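Local coordinates for NlpC/P60 domain-containing protein (Mycobacterium avium subsp. paratuberculosis, PDB 3GT2) that is of unknown function but contains this P60 domain of the NlpC/P60 (peptidase C40) family, to which cysteine-type peptidase activity is generally assigned, at residues Asp55-Met60 and Gly76-Val81; Tyr62-Ala67 and Gly93-Tyr98. All blocks are in the same frame, centred on the assembly; numbering follows the deposited sequence.

Contact 1 of 2, residues Asp55-Met60 and Gly76-Val81; sequences DASGLM and GAMYRV
The methyl end of Met78, a selenomethionine, meets the first turn of helix 56-65 beside Ser57 and Met60. Its CE lies 3.4 Å from Ser57 O and 3.7 Å from Ser57 OG, so a methyl rests on the polar flank of a helix. The same CE also approaches Met60 CB at 3.9 Å, and Met78 SE is 4.0 Å from that CB, an ordinary apolar contact. The reach comes from a straight side chain: beyond CG, Met78 is fully extended (chi2 171°, chi3 -173°), and it spans the gap between segments 55-60 and 76-81, whose closest CA atoms, those of Ser57 and Met78, are 8.5 Å apart. Met60, also selenomethionine, sets off toward Met78 but bends at chi2 and chi3, which carries the end of the side chain away, among Leu95, Val106 and Met108.

Residues 55-58 read Asp-Ala-Ser-Gly and match the Asp-Cys-Ser-Gly motif of NlpC/P60 peptidases, in which the cysteine at the helix start is the nucleophile; this chain has Ala56 there and hence no thiol. Asp55 is the N-cap of the helix. Its OD1 accepts from Gly58 N at 2.9 Å, with the N-H arriving nearly in line with the carboxylate C-O bond.

Further out, Ser57 OG, swung anti to its own backbone nitrogen (chi1 173°), hydrogen-bonds Ser74 N. Ser74 OG in turn pairs with Ala77 N, so one serine bridges toward the short helix 75-78 that bears Met78.

Contact 2 of 2, residues Tyr62-Ala67 and Gly93-Tyr98; sequences YAYAGA and GDLIFY
Tyr64 sends its hydroxyl into the backbone at Gly93, donating to Gly93 O over a short 2.5 Å. With CG anti to the carbonyl carbon (chi1 -71°), the ring points at segment 93-98. The carbonyl oxygen lies at the edge of the phenol ring, near its plane, but the donor stands 42° out of the carbonyl plane, with a C=O...OH angle of 128°. Leu95 closes the tight part: its CD2 comes within 3.4 Å of Tyr64 OH and 3.7 Å of Tyr64 CE1, meeting the ring obliquely as the two side chains run past each other in opposite directions. One hydrogen bond grips the buried hydroxyl, and the Leu95 methyl packs beside it. Gly93 has a positive phi, which suits glycine.

Beyond Tyr64, Gly93 and Leu95 the segments diverge. Asp94 turns its side chain from the helix, to Arg91 N and a salt bridge with Arg138, while Tyr62, partly exposed, makes a cation-pi contact with Arg22, which also hydrogen-bonds Tyr62 O.

Val19 of helix 7-24 touches Ala63, Tyr64 and Ala67. Through Tyr64, helix 56-65 is joined to Leu95 of strand 95-98, an outermost strand of the four-stranded antiparallel sheet, and to Gly93 just before it.

Contacts 1 and 2 both use helix 56-65, its start in the first and its later part in the second, and their centres are 8 Å apart. They merge directly: Met60 SE packs 3.5 Å from Leu95 CD2, and Phe97 CE2 lies 3.7 Å from Met78 CB and 3.5 Å from Tyr79 N. The Phe97 ring also meets Tyr79 edge-to-face, so strand 95-98 packs against both helix 56-65 and the 76-81 segment. Ala56 touches Ser105, which probably takes the place of the family's catalytic histidine, so this domain probably lacks the usual Cys-His pair. Contact 1 thus probably lies beside the family's active-site region, Ala56 being in its first segment but not touching the second.

Contact 1 of 2, residues Asp55-Met60 and Gly76-Val81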
# COMPACT_ATOMS: atom_id res chain seq x y z
N ASP A 55 -9.69 -2.57 -1.49
CA ASP A 55 -9.31 -2.50 -0.08
C ASP A 55 -7.82 -2.19 -0.03
O ASP A 55 -7.19 -2.06 -1.07
CB ASP A 55 -9.69 -3.76 0.71
CG ASP A 55 -8.94 -5.00 0.26
OD1 ASP A 55 -8.10 -4.92 -0.67
OD2 ASP A 55 -9.21 -6.08 0.83
N ALA A 56 -7.26 -2.03 1.16
CA ALA A 56 -5.86 -1.62 1.30
C ALA A 56 -4.88 -2.56 0.60
O ALA A 56 -4.00 -2.12 -0.14
CB ALA A 56 -5.51 -1.51 2.80
N SER A 57 -5.05 -3.85 0.83
CA SER A 57 -4.23 -4.87 0.19
C SER A 57 -4.30 -4.78 -1.34
O SER A 57 -3.27 -4.81 -2.03
CB SER A 57 -4.70 -6.26 0.66
OG SER A 57 -4.06 -7.31 -0.05
N GLY A 58 -5.52 -4.66 -1.87
CA GLY A 58 -5.72 -4.64 -3.32
C GLY A 58 -5.03 -3.45 -3.96
O GLY A 58 -4.45 -3.55 -5.04
N LEU A 59 -5.08 -2.30 -3.29
CA LEU A 59 -4.47 -1.11 -3.84
C LEU A 59 -2.94 -1.23 -3.87
O LEU A 59 -2.29 -0.81 -4.83
CB LEU A 59 -4.89 0.12 -3.04
CG LEU A 59 -4.18 1.42 -3.44
CD1 LEU A 59 -4.55 1.87 -4.87
CD2 LEU A 59 -4.50 2.52 -2.45
N MSE A 60 -2.37 -1.80 -2.81
CA MSE A 60 -0.93 -1.98 -2.79
C MSE A 60 -0.52 -2.94 -3.91
O MSE A 60 0.48 -2.71 -4.60
CB MSE A 60 -0.44 -2.53 -1.44
CG MSE A 60 -0.80 -1.70 -0.22
SE MSE A 60 -0.01 0.10 -0.21
CE MSE A 60 -1.59 1.14 -0.63
N GLY A 76 -1.24 -8.66 6.36
CA GLY A 76 -0.48 -9.53 7.26
C GLY A 76 0.63 -10.29 6.56
O GLY A 76 1.69 -10.51 7.13
N ALA A 77 0.39 -10.67 5.31
CA ALA A 77 1.41 -11.37 4.53
C ALA A 77 2.46 -10.40 3.98
O ALA A 77 3.63 -10.76 3.86
CB ALA A 77 0.77 -12.17 3.39
N MSE A 78 2.04 -9.19 3.62
CA MSE A 78 3.01 -8.19 3.17
C MSE A 78 3.98 -7.83 4.28
O MSE A 78 5.14 -7.51 4.02
CB MSE A 78 2.29 -6.92 2.68
CG MSE A 78 1.50 -7.10 1.42
SE MSE A 78 0.40 -5.54 1.03
CE MSE A 78 -0.58 -6.29 -0.47
N TYR A 79 3.51 -7.88 5.52
CA TYR A 79 4.33 -7.54 6.68
C TYR A 79 5.47 -8.53 6.82
O TYR A 79 6.44 -8.26 7.52
CB TYR A 79 3.48 -7.58 7.94
CG TYR A 79 4.10 -6.91 9.14
CD1 TYR A 79 4.44 -5.56 9.10
CD2 TYR A 79 4.32 -7.62 10.31
CE1 TYR A 79 5.00 -4.93 10.20
CE2 TYR A 79 4.89 -7.00 11.42
CZ TYR A 79 5.22 -5.65 11.35
OH TYR A 79 5.77 -5.01 12.43
N ARG A 80 5.35 -9.67 6.17
CA ARG A 80 6.34 -10.75 6.32
C ARG A 80 7.27 -10.90 5.12
O ARG A 80 8.02 -11.87 5.03
CB ARG A 80 5.63 -12.07 6.60
CG ARG A 80 4.89 -12.07 7.94
CD ARG A 80 3.94 -13.25 8.05
NE ARG A 80 4.65 -14.52 7.99
CZ ARG A 80 5.29 -15.07 9.01
NH1 ARG A 80 5.32 -14.45 10.19
NH2 ARG A 80 5.92 -16.23 8.86
N VAL A 81 7.24 -9.94 4.21
CA VAL A 81 8.18 -9.95 3.10
C VAL A 81 9.06 -8.71 3.14
O VAL A 81 8.81 -7.79 3.92
CB VAL A 81 7.47 -10.05 1.74
CG1 VAL A 81 6.47 -11.20 1.77
CG2 VAL A 81 6.77 -8.74 1.41

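Contact 2 of 2, residues Tyr62-Ala67 and Gly93-Tyr98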
# COMPACT_ATOMS: atom_id res chain seq x y z
N TYR A 62 -1.98 -3.44 -6.75
CA TYR A 62 -2.07 -2.70 -8.01
C TYR A 62 -0.86 -1.77 -8.21
O TYR A 62 -0.25 -1.75 -9.29
CB TYR A 62 -3.36 -1.88 -8.06
CG TYR A 62 -3.43 -1.03 -9.32
CD1 TYR A 62 -3.73 -1.62 -10.54
CD2 TYR A 62 -3.16 0.33 -9.28
CE1 TYR A 62 -3.80 -0.85 -11.70
CE2 TYR A 62 -3.21 1.10 -10.43
CZ TYR A 62 -3.53 0.50 -11.64
OH TYR A 62 -3.58 1.26 -12.80
N ALA A 63 -0.54 -0.98 -7.19
CA ALA A 63 0.50 0.04 -7.33
C ALA A 63 1.87 -0.61 -7.56
O ALA A 63 2.59 -0.25 -8.50
CB ALA A 63 0.53 0.93 -6.10
N TYR A 64 2.21 -1.58 -6.73
CA TYR A 64 3.53 -2.22 -6.82
C TYR A 64 3.72 -3.08 -8.07
O TYR A 64 4.84 -3.28 -8.52
CB TYR A 64 3.87 -2.96 -5.51
CG TYR A 64 4.16 -1.97 -4.39
CD1 TYR A 64 3.13 -1.33 -3.73
CD2 TYR A 64 5.46 -1.63 -4.04
CE1 TYR A 64 3.38 -0.39 -2.72
CE2 TYR A 64 5.72 -0.71 -3.04
CZ TYR A 64 4.68 -0.09 -2.39
OH TYR A 64 4.95 0.84 -1.41
N ALA A 65 2.63 -3.54 -8.68
CA ALA A 65 2.74 -4.32 -9.91
C ALA A 65 3.47 -3.55 -11.00
O ALA A 65 4.08 -4.15 -11.87
CB ALA A 65 1.37 -4.74 -10.38
N GLY A 66 3.40 -2.22 -10.95
CA GLY A 66 4.08 -1.37 -11.92
C GLY A 66 5.60 -1.49 -11.90
O GLY A 66 6.26 -1.21 -12.90
N ALA A 67 6.16 -1.90 -10.77
CA ALA A 67 7.60 -2.07 -10.64
C ALA A 67 8.02 -3.52 -10.88
O ALA A 67 9.17 -3.88 -10.64
CB ALA A 67 8.07 -1.61 -9.26
N GLY A 93 7.67 5.13 -0.60
CA GLY A 93 7.59 3.80 -1.19
C GLY A 93 7.57 2.69 -0.14
O GLY A 93 7.20 1.56 -0.45
N ASP A 94 7.96 3.00 1.09
CA ASP A 94 7.91 2.02 2.17
C ASP A 94 6.46 1.79 2.58
O ASP A 94 5.62 2.68 2.45
CB ASP A 94 8.73 2.48 3.37
CG ASP A 94 10.23 2.43 3.13
OD1 ASP A 94 10.66 1.79 2.14
OD2 ASP A 94 10.98 3.02 3.93
N LEU A 95 6.17 0.59 3.08
CA LEU A 95 4.81 0.25 3.51
C LEU A 95 4.65 0.45 5.02
O LEU A 95 5.53 0.08 5.80
CB LEU A 95 4.47 -1.19 3.14
CG LEU A 95 4.40 -1.49 1.63
CD1 LEU A 95 4.30 -2.99 1.40
CD2 LEU A 95 3.19 -0.79 1.00
N ILE A 96 3.51 1.03 5.40
CA ILE A 96 3.15 1.27 6.80
C ILE A 96 2.00 0.34 7.16
O ILE A 96 1.08 0.18 6.37
CB ILE A 96 2.64 2.71 6.99
CG1 ILE A 96 3.70 3.72 6.59
CG2 ILE A 96 2.20 2.93 8.43
CD1 ILE A 96 3.15 5.14 6.43
N PHE A 97 2.04 -0.28 8.34
CA PHE A 97 1.05 -1.30 8.66
C PHE A 97 0.27 -0.98 9.94
O PHE A 97 0.76 -0.26 10.81
CB PHE A 97 1.71 -2.68 8.80
CG PHE A 97 2.33 -3.19 7.54
CD1 PHE A 97 3.56 -2.73 7.13
CD2 PHE A 97 1.69 -4.15 6.78
CE1 PHE A 97 4.15 -3.21 5.97
CE2 PHE A 97 2.27 -4.64 5.61
CZ PHE A 97 3.50 -4.16 5.20
N TYR A 98 -0.93 -1.55 10.05
CA TYR A 98 -1.80 -1.33 11.20
C TYR A 98 -2.29 -2.64 11.77
O TYR A 98 -2.52 -3.60 11.03
CB TYR A 98 -2.97 -0.41 10.81
CG TYR A 98 -2.46 0.94 10.44
CD1 TYR A 98 -2.30 1.93 11.41
CD2 TYR A 98 -2.07 1.22 9.13
CE1 TYR A 98 -1.79 3.15 11.09
CE2 TYR A 98 -1.55 2.45 8.80
CZ TYR A 98 -1.43 3.41 9.79
OH TYR A 98 -0.91 4.64 9.48